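Long-range contacts in 3-carboxy-cis,cis-muconate cycloisomerase (Pseudomonas putida, PDB 1RE5), which belongs to the fumarase/aspartase superfamily as a largely helical cycloisomerase, assembled from four copies of the chain around a core of long helices: residues D[8-19]-D[328-339]; D[172-183]-D[239-247]. All blocks are in the same frame, centred on the assembly; numbering follows the deposited sequence.

Contact 1. Residues D[8-19]-D[328-339]; sequences AYFTAPAMREIF and PDICCLVSGALR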
# COMPACT_ATOMS: atom_id res chain seq x y z
N ALA D 8 -24.23 5.31 -4.58
CA ALA D 8 -25.11 5.96 -3.62
C ALA D 8 -24.78 5.44 -2.22
O ALA D 8 -24.91 6.15 -1.22
CB ALA D 8 -26.58 5.67 -3.96
N TYR D 9 -24.35 4.19 -2.17
CA TYR D 9 -23.99 3.52 -0.93
C TYR D 9 -22.60 3.92 -0.42
O TYR D 9 -22.41 4.06 0.78
CB TYR D 9 -24.05 2.01 -1.15
CG TYR D 9 -23.79 1.14 0.07
CD1 TYR D 9 -24.31 1.45 1.32
CD2 TYR D 9 -23.10 -0.06 -0.07
CE1 TYR D 9 -24.15 0.58 2.41
CE2 TYR D 9 -22.94 -0.93 0.99
CZ TYR D 9 -23.46 -0.61 2.23
OH TYR D 9 -23.28 -1.51 3.27
N PHE D 10 -21.65 4.12 -1.33
CA PHE D 10 -20.27 4.48 -0.92
C PHE D 10 -19.88 5.98 -0.96
O PHE D 10 -18.89 6.39 -0.31
CB PHE D 10 -19.26 3.70 -1.79
CG PHE D 10 -19.29 2.20 -1.59
CD1 PHE D 10 -19.00 1.34 -2.65
CD2 PHE D 10 -19.58 1.65 -0.35
CE1 PHE D 10 -18.99 -0.03 -2.48
CE2 PHE D 10 -19.57 0.27 -0.16
CZ PHE D 10 -19.27 -0.57 -1.23
N THR D 11 -20.62 6.79 -1.70
CA THR D 11 -20.29 8.21 -1.82
C THR D 11 -21.42 9.11 -1.38
O THR D 11 -22.59 8.75 -1.49
CB THR D 11 -19.94 8.55 -3.29
OG1 THR D 11 -18.97 7.62 -3.78
CG2 THR D 11 -19.35 9.95 -3.38
N ALA D 12 -21.08 10.29 -0.86
CA ALA D 12 -22.08 11.26 -0.44
C ALA D 12 -22.40 12.07 -1.70
O ALA D 12 -21.51 12.66 -2.31
CB ALA D 12 -21.52 12.15 0.64
N PRO D 13 -23.69 12.10 -2.10
CA PRO D 13 -24.15 12.82 -3.29
C PRO D 13 -23.54 14.20 -3.55
O PRO D 13 -23.20 14.53 -4.69
CB PRO D 13 -25.67 12.87 -3.12
CG PRO D 13 -25.87 12.69 -1.65
CD PRO D 13 -24.84 11.65 -1.30
N ALA D 14 -23.41 15.00 -2.50
CA ALA D 14 -22.84 16.33 -2.64
C ALA D 14 -21.40 16.25 -3.10
O ALA D 14 -20.95 17.06 -3.91
CB ALA D 14 -22.92 17.06 -1.33
N MET D 15 -20.66 15.28 -2.56
CA MET D 15 -19.25 15.08 -2.90
C MET D 15 -19.09 14.58 -4.34
O MET D 15 -18.19 14.99 -5.05
CB MET D 15 -18.61 14.09 -1.92
CG MET D 15 -17.10 14.02 -1.99
SD MET D 15 -16.31 15.42 -1.18
CE MET D 15 -16.06 16.43 -2.52
N ARG D 16 -19.96 13.67 -4.77
CA ARG D 16 -19.88 13.18 -6.14
C ARG D 16 -20.10 14.33 -7.12
O ARG D 16 -19.52 14.34 -8.20
CB ARG D 16 -20.94 12.11 -6.41
CG ARG D 16 -20.89 11.55 -7.84
CD ARG D 16 -20.01 10.31 -7.93
NE ARG D 16 -18.59 10.59 -8.14
CZ ARG D 16 -17.61 9.74 -7.83
NH1 ARG D 16 -17.90 8.57 -7.28
NH2 ARG D 16 -16.34 10.05 -8.07
N GLU D 17 -20.94 15.29 -6.74
CA GLU D 17 -21.22 16.42 -7.61
C GLU D 17 -19.93 17.22 -7.85
O GLU D 17 -19.63 17.63 -8.98
CB GLU D 17 -22.29 17.32 -6.98
CG GLU D 17 -22.89 18.33 -7.95
CD GLU D 17 -23.36 17.67 -9.24
OE1 GLU D 17 -24.08 16.65 -9.15
OE2 GLU D 17 -23.02 18.16 -10.34
N ILE D 18 -19.17 17.43 -6.78
CA ILE D 18 -17.92 18.14 -6.90
C ILE D 18 -16.96 17.37 -7.79
O ILE D 18 -16.28 17.95 -8.64
CB ILE D 18 -17.25 18.33 -5.52
CG1 ILE D 18 -18.08 19.27 -4.65
CG2 ILE D 18 -15.83 18.86 -5.70
CD1 ILE D 18 -17.41 19.63 -3.33
N PHE D 19 -16.88 16.06 -7.60
CA PHE D 19 -15.96 15.26 -8.39
C PHE D 19 -16.67 14.50 -9.48
O PHE D 19 -16.78 13.28 -9.47
CB PHE D 19 -15.17 14.31 -7.50
CG PHE D 19 -14.18 15.03 -6.62
CD1 PHE D 19 -13.03 15.58 -7.17
CD2 PHE D 19 -14.43 15.21 -5.26
CE1 PHE D 19 -12.15 16.32 -6.37
CE2 PHE D 19 -13.55 15.94 -4.46
CZ PHE D 19 -12.41 16.50 -5.02
N PRO D 328 -9.55 12.18 -6.08
CA PRO D 328 -11.01 12.25 -5.99
C PRO D 328 -11.59 11.00 -5.32
O PRO D 328 -12.49 11.10 -4.49
CB PRO D 328 -11.43 12.40 -7.45
CG PRO D 328 -10.28 13.17 -8.04
CD PRO D 328 -9.09 12.44 -7.45
N ASP D 329 -11.07 9.83 -5.66
CA ASP D 329 -11.58 8.62 -5.04
C ASP D 329 -11.51 8.70 -3.53
O ASP D 329 -12.45 8.31 -2.84
CB ASP D 329 -10.81 7.39 -5.52
CG ASP D 329 -11.33 6.85 -6.83
OD1 ASP D 329 -10.83 5.78 -7.26
OD2 ASP D 329 -12.23 7.50 -7.42
N ILE D 330 -10.38 9.19 -3.02
CA ILE D 330 -10.21 9.30 -1.58
C ILE D 330 -11.29 10.19 -0.97
O ILE D 330 -11.95 9.81 -0.01
CB ILE D 330 -8.82 9.86 -1.23
CG1 ILE D 330 -7.73 8.89 -1.70
CG2 ILE D 330 -8.70 10.09 0.26
CD1 ILE D 330 -6.33 9.42 -1.58
N CYS D 331 -11.49 11.37 -1.56
CA CYS D 331 -12.50 12.30 -1.09
C CYS D 331 -13.90 11.69 -1.09
O CYS D 331 -14.67 11.86 -0.13
CB CYS D 331 -12.50 13.55 -1.97
SG CYS D 331 -11.06 14.60 -1.69
N CYS D 332 -14.24 10.97 -2.15
CA CYS D 332 -15.56 10.37 -2.23
C CYS D 332 -15.74 9.27 -1.19
O CYS D 332 -16.77 9.20 -0.52
CB CYS D 332 -15.81 9.83 -3.64
SG CYS D 332 -15.86 11.14 -4.86
N LEU D 333 -14.73 8.43 -1.06
CA LEU D 333 -14.75 7.32 -0.10
C LEU D 333 -14.99 7.84 1.31
O LEU D 333 -15.81 7.30 2.06
CB LEU D 333 -13.42 6.57 -0.16
CG LEU D 333 -13.36 5.11 -0.63
CD1 LEU D 333 -14.67 4.68 -1.30
CD2 LEU D 333 -12.18 4.95 -1.57
N VAL D 334 -14.26 8.89 1.67
CA VAL D 334 -14.40 9.47 2.99
C VAL D 334 -15.76 10.16 3.16
O VAL D 334 -16.38 10.06 4.23
CB VAL D 334 -13.25 10.46 3.25
CG1 VAL D 334 -13.45 11.16 4.58
CG2 VAL D 334 -11.92 9.72 3.23
N SER D 335 -16.24 10.84 2.12
CA SER D 335 -17.53 11.53 2.21
C SER D 335 -18.62 10.51 2.48
O SER D 335 -19.57 10.77 3.21
CB SER D 335 -17.83 12.28 0.92
OG SER D 335 -18.24 11.39 -0.10
N GLY D 336 -18.49 9.33 1.89
CA GLY D 336 -19.48 8.30 2.11
C GLY D 336 -19.41 7.76 3.53
O GLY D 336 -20.44 7.40 4.11
N ALA D 337 -18.21 7.71 4.11
CA ALA D 337 -18.05 7.21 5.48
C ALA D 337 -18.60 8.21 6.48
O ALA D 337 -19.27 7.83 7.43
CB ALA D 337 -16.57 6.89 5.79
N LEU D 338 -18.32 9.49 6.26
CA LEU D 338 -18.82 10.52 7.16
C LEU D 338 -20.35 10.47 7.17
O LEU D 338 -20.99 10.52 8.22
CB LEU D 338 -18.36 11.89 6.68
CG LEU D 338 -16.99 12.28 7.22
CD1 LEU D 338 -16.48 13.46 6.43
CD2 LEU D 338 -17.08 12.61 8.71
N ARG D 339 -20.91 10.35 5.97
CA ARG D 339 -22.34 10.29 5.81
C ARG D 339 -22.96 9.17 6.64
O ARG D 339 -23.89 9.39 7.42
CB ARG D 339 -22.69 10.04 4.36
CG ARG D 339 -24.17 10.04 4.15
CD ARG D 339 -24.52 9.60 2.76
NE ARG D 339 -25.87 10.01 2.41
CZ ARG D 339 -26.53 9.56 1.34
NH1 ARG D 339 -25.94 8.68 0.52
NH2 ARG D 339 -27.76 9.99 1.10
O HOH W 1 -17.01 4.72 1.52
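F19 lays its ring against P328, at the kink of helix 319-347. P328 CA stands over one face, 4.2 Å from the centroid of the F19 ring and 14° off its normal, a CH-pi contact; I18 CG2 covers the opposite face. On the C331 side F19 CE2 comes 3.6 Å from C331 CB, and the sulfurs of C331 and C332 sit oblique to the ring. C332 SG also lies over a face of the R16 guanidinium, 3.4 Å from R16 NH2, while R16 is held by a salt bridge to D7 and, weakly, by NE to F19 O in the guanidinium plane. One turn back from F19, M15 brings CB and CG against the S335 side chain, its CG anti to the backbone N (chi1 -168°). The polar centre is S335 OG, which accepts from A12 N at 3.1 Å and donates to C332 O at 2.7 Å. C332 O takes both this hydroxyl and G336 N. G336 CA makes a CA-H...O contact with F10 O, 3.1 Å, beside the water that joins F10 O to L333 O. At the far end R339, extended from CG to NE, puts one guanidinium face under P13 CD, with A8 O in plane at its edge, 3.2 Å from R339 NH1. The short segments 13-18 and 328-339 run nearly antiparallel, at 166°. S335 OG serves A12 N, at the N-cap position, and the water serves F10 O: polar backbone atoms where helices 7-10 and 13-18 meet find partners on helix 319-347, which joins the N-terminal part of the chain to that long helix, next to the second subunit.

Contact 2. Residues D[172-183]-D[239-247]; sequences ALTRHRQRLQEL and VLGLVAGSL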
# COMPACT_ATOMS: atom_id res chain seq x y z
N ALA D 172 -10.72 12.02 18.67
CA ALA D 172 -10.04 11.88 17.40
C ALA D 172 -10.59 12.87 16.39
O ALA D 172 -9.82 13.56 15.71
CB ALA D 172 -10.20 10.47 16.87
N LEU D 173 -11.92 12.96 16.29
CA LEU D 173 -12.55 13.87 15.34
C LEU D 173 -12.15 15.34 15.57
O LEU D 173 -11.95 16.10 14.61
CB LEU D 173 -14.08 13.74 15.38
CG LEU D 173 -14.65 12.44 14.79
CD1 LEU D 173 -16.16 12.51 14.78
CD2 LEU D 173 -14.14 12.25 13.39
N THR D 174 -12.03 15.73 16.84
CA THR D 174 -11.63 17.08 17.17
C THR D 174 -10.22 17.35 16.64
O THR D 174 -9.94 18.40 16.05
CB THR D 174 -11.63 17.30 18.71
OG1 THR D 174 -12.97 17.12 19.21
CG2 THR D 174 -11.13 18.71 19.06
N ARG D 175 -9.32 16.40 16.84
CA ARG D 175 -7.95 16.53 16.37
C ARG D 175 -7.90 16.64 14.85
O ARG D 175 -7.00 17.26 14.30
CB ARG D 175 -7.12 15.34 16.83
CG ARG D 175 -6.43 15.52 18.17
CD ARG D 175 -5.89 14.18 18.66
NE ARG D 175 -6.79 13.61 19.65
CZ ARG D 175 -7.15 12.34 19.69
NH1 ARG D 175 -6.68 11.48 18.80
NH2 ARG D 175 -7.99 11.93 20.62
N HIS D 176 -8.86 16.02 14.16
CA HIS D 176 -8.84 16.09 12.70
C HIS D 176 -9.34 17.43 12.22
O HIS D 176 -8.87 17.95 11.20
CB HIS D 176 -9.69 14.97 12.09
CG HIS D 176 -9.17 13.61 12.41
ND1 HIS D 176 -9.97 12.48 12.40
CD2 HIS D 176 -7.94 13.20 12.80
CE1 HIS D 176 -9.25 11.44 12.78
NE2 HIS D 176 -8.02 11.85 13.03
N ARG D 177 -10.29 18.00 12.96
CA ARG D 177 -10.84 19.29 12.60
C ARG D 177 -9.72 20.30 12.71
O ARG D 177 -9.58 21.20 11.87
CB ARG D 177 -11.98 19.65 13.54
CG ARG D 177 -13.10 18.64 13.49
CD ARG D 177 -14.21 19.02 14.40
NE ARG D 177 -14.92 20.21 13.94
CZ ARG D 177 -15.74 20.92 14.71
NH1 ARG D 177 -15.93 20.56 15.98
NH2 ARG D 177 -16.37 21.99 14.22
N GLN D 178 -8.93 20.11 13.75
CA GLN D 178 -7.77 20.93 14.08
C GLN D 178 -6.76 20.83 12.94
O GLN D 178 -6.26 21.84 12.46
CB GLN D 178 -7.17 20.38 15.37
CG GLN D 178 -6.15 21.20 16.09
CD GLN D 178 -5.64 20.45 17.33
OE1 GLN D 178 -6.44 19.94 18.15
NE2 GLN D 178 -4.31 20.36 17.47
N ARG D 179 -6.47 19.61 12.49
CA ARG D 179 -5.51 19.38 11.41
C ARG D 179 -5.98 20.01 10.10
O ARG D 179 -5.19 20.63 9.38
CB ARG D 179 -5.29 17.87 11.23
CG ARG D 179 -4.52 17.20 12.37
CD ARG D 179 -4.60 15.67 12.30
NE ARG D 179 -3.81 15.05 13.36
CZ ARG D 179 -4.24 14.07 14.14
NH1 ARG D 179 -5.47 13.59 14.00
NH2 ARG D 179 -3.46 13.58 15.10
N LEU D 180 -7.27 19.84 9.80
CA LEU D 180 -7.87 20.40 8.59
C LEU D 180 -7.74 21.93 8.59
O LEU D 180 -7.55 22.57 7.57
CB LEU D 180 -9.34 20.00 8.54
CG LEU D 180 -9.78 18.94 7.53
CD1 LEU D 180 -8.60 18.06 7.10
CD2 LEU D 180 -10.90 18.13 8.12
N GLN D 181 -7.83 22.50 9.78
CA GLN D 181 -7.73 23.94 9.95
C GLN D 181 -6.30 24.39 9.69
O GLN D 181 -6.08 25.39 9.01
CB GLN D 181 -8.15 24.30 11.38
CG GLN D 181 -8.54 25.74 11.59
CD GLN D 181 -9.04 25.98 13.01
OE1 GLN D 181 -8.31 25.77 13.99
NE2 GLN D 181 -10.28 26.43 13.13
N GLU D 182 -5.33 23.65 10.21
CA GLU D 182 -3.94 24.02 10.05
C GLU D 182 -3.42 23.90 8.63
O GLU D 182 -2.50 24.63 8.25
CB GLU D 182 -3.06 23.19 10.97
CG GLU D 182 -3.48 23.25 12.43
CD GLU D 182 -2.62 22.37 13.31
OE1 GLU D 182 -2.12 21.34 12.80
OE2 GLU D 182 -2.46 22.69 14.51
N LEU D 183 -3.99 23.00 7.84
CA LEU D 183 -3.52 22.82 6.48
C LEU D 183 -4.24 23.71 5.47
O LEU D 183 -3.79 23.88 4.33
CB LEU D 183 -3.64 21.34 6.07
CG LEU D 183 -5.02 20.72 5.81
CD1 LEU D 183 -5.62 21.21 4.51
CD2 LEU D 183 -4.86 19.22 5.73
N VAL D 239 -4.70 13.48 5.77
CA VAL D 239 -5.61 13.78 6.88
C VAL D 239 -6.93 13.05 6.62
O VAL D 239 -7.54 12.51 7.54
CB VAL D 239 -5.84 15.31 7.02
CG1 VAL D 239 -6.79 15.59 8.18
CG2 VAL D 239 -4.50 16.00 7.27
N LEU D 240 -7.36 13.03 5.36
CA LEU D 240 -8.59 12.31 5.01
C LEU D 240 -8.38 10.84 5.38
O LEU D 240 -9.32 10.13 5.80
CB LEU D 240 -8.88 12.46 3.52
CG LEU D 240 -9.99 13.44 3.10
CD1 LEU D 240 -9.86 14.75 3.83
CD2 LEU D 240 -9.91 13.66 1.59
N GLY D 241 -7.13 10.39 5.24
CA GLY D 241 -6.77 9.02 5.56
C GLY D 241 -7.00 8.79 7.04
O GLY D 241 -7.59 7.78 7.44
N LEU D 242 -6.53 9.73 7.86
CA LEU D 242 -6.69 9.66 9.30
C LEU D 242 -8.18 9.58 9.66
O LEU D 242 -8.58 8.80 10.54
CB LEU D 242 -6.05 10.90 9.94
CG LEU D 242 -4.70 10.85 10.67
CD1 LEU D 242 -3.80 9.72 10.18
CD2 LEU D 242 -4.02 12.21 10.49
N VAL D 243 -9.00 10.37 8.98
CA VAL D 243 -10.44 10.38 9.23
C VAL D 243 -11.05 9.02 8.90
O VAL D 243 -11.87 8.50 9.66
CB VAL D 243 -11.17 11.45 8.40
CG1 VAL D 243 -12.67 11.25 8.51
CG2 VAL D 243 -10.78 12.83 8.88
N ALA D 244 -10.66 8.44 7.77
CA ALA D 244 -11.17 7.14 7.38
C ALA D 244 -10.84 6.15 8.48
O ALA D 244 -11.69 5.38 8.92
CB ALA D 244 -10.52 6.70 6.07
N GLY D 245 -9.59 6.20 8.93
CA GLY D 245 -9.12 5.30 9.97
C GLY D 245 -9.92 5.39 11.25
O GLY D 245 -10.35 4.36 11.80
N SER D 246 -10.14 6.60 11.74
CA SER D 246 -10.90 6.77 12.98
C SER D 246 -12.33 6.29 12.82
O SER D 246 -12.83 5.58 13.68
CB SER D 246 -10.86 8.22 13.44
OG SER D 246 -9.53 8.60 13.76
N LEU D 247 -12.99 6.66 11.73
CA LEU D 247 -14.36 6.21 11.52
C LEU D 247 -14.37 4.70 11.32
O LEU D 247 -15.39 4.03 11.56
CB LEU D 247 -14.98 6.90 10.30
CG LEU D 247 -15.19 8.42 10.40
CD1 LEU D 247 -15.87 8.89 9.13
CD2 LEU D 247 -16.03 8.79 11.63
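V239 is the knob of this antiparallel helix pair, whose axes lie 10.2 Å apart and run at 170°. Its side chain drops into the hollow formed by H176, R179, L180 and L183. CG1 of V239, anti to the backbone N (chi1 -180°), faces L180 CD1 and lies 4.1 Å from R179 CB, while CG2 faces L183 CD2 at 3.6 Å.

The bump from the other helix is H176. Its ring lies with V243 against one face, S246 OG at the edge and L242 CB beside NE2: CG2 of V243 packs 3.6 Å from H176 ND1, and L242 CB is 3.8 Å from H176 NE2. The ring is filled in from both faces, by A172 O of its own helix and by V243 N. The R179 chain is extended from CG to NE, and L242 CD2 lies over one face of its guanidinium, 4.0 Å from R179 NE; the charge itself goes to D231 and E235 of the third subunit. Toward the other end the ridge thins to A172 CB against S246 OG, and L173 CD2 against L247 CD2.

The two helices sit in the bundle with company on several sides: helix 106-142 packs on L173 and L180, helix 319-347 on L240 and L247, helix 434-449 on R177, and the third subunit on A172, R179 and L242.

In the fold
Contact 2 lies nearer the centre of the chain and is buried throughout; contact 1, 16 Å away between centres, is partly buried, with P13 and R339 exposed. The two meet directly, because helix 319-347 packs on helix 231-257: L240 touches C331 and V334, and L247 touches A337 and L338. Helix 106-142 also packs on both. Chemistry follows place. In contact 1 a broken, short N-terminal stretch is fixed to a long helix by aromatic and sulfur packing together with a serine hydroxyl and a water, and the second subunit lies near. In contact 2 two long helices interlock by side-chain shape, and R175 and R179 of segment 172-183 pair with acids of the third subunit.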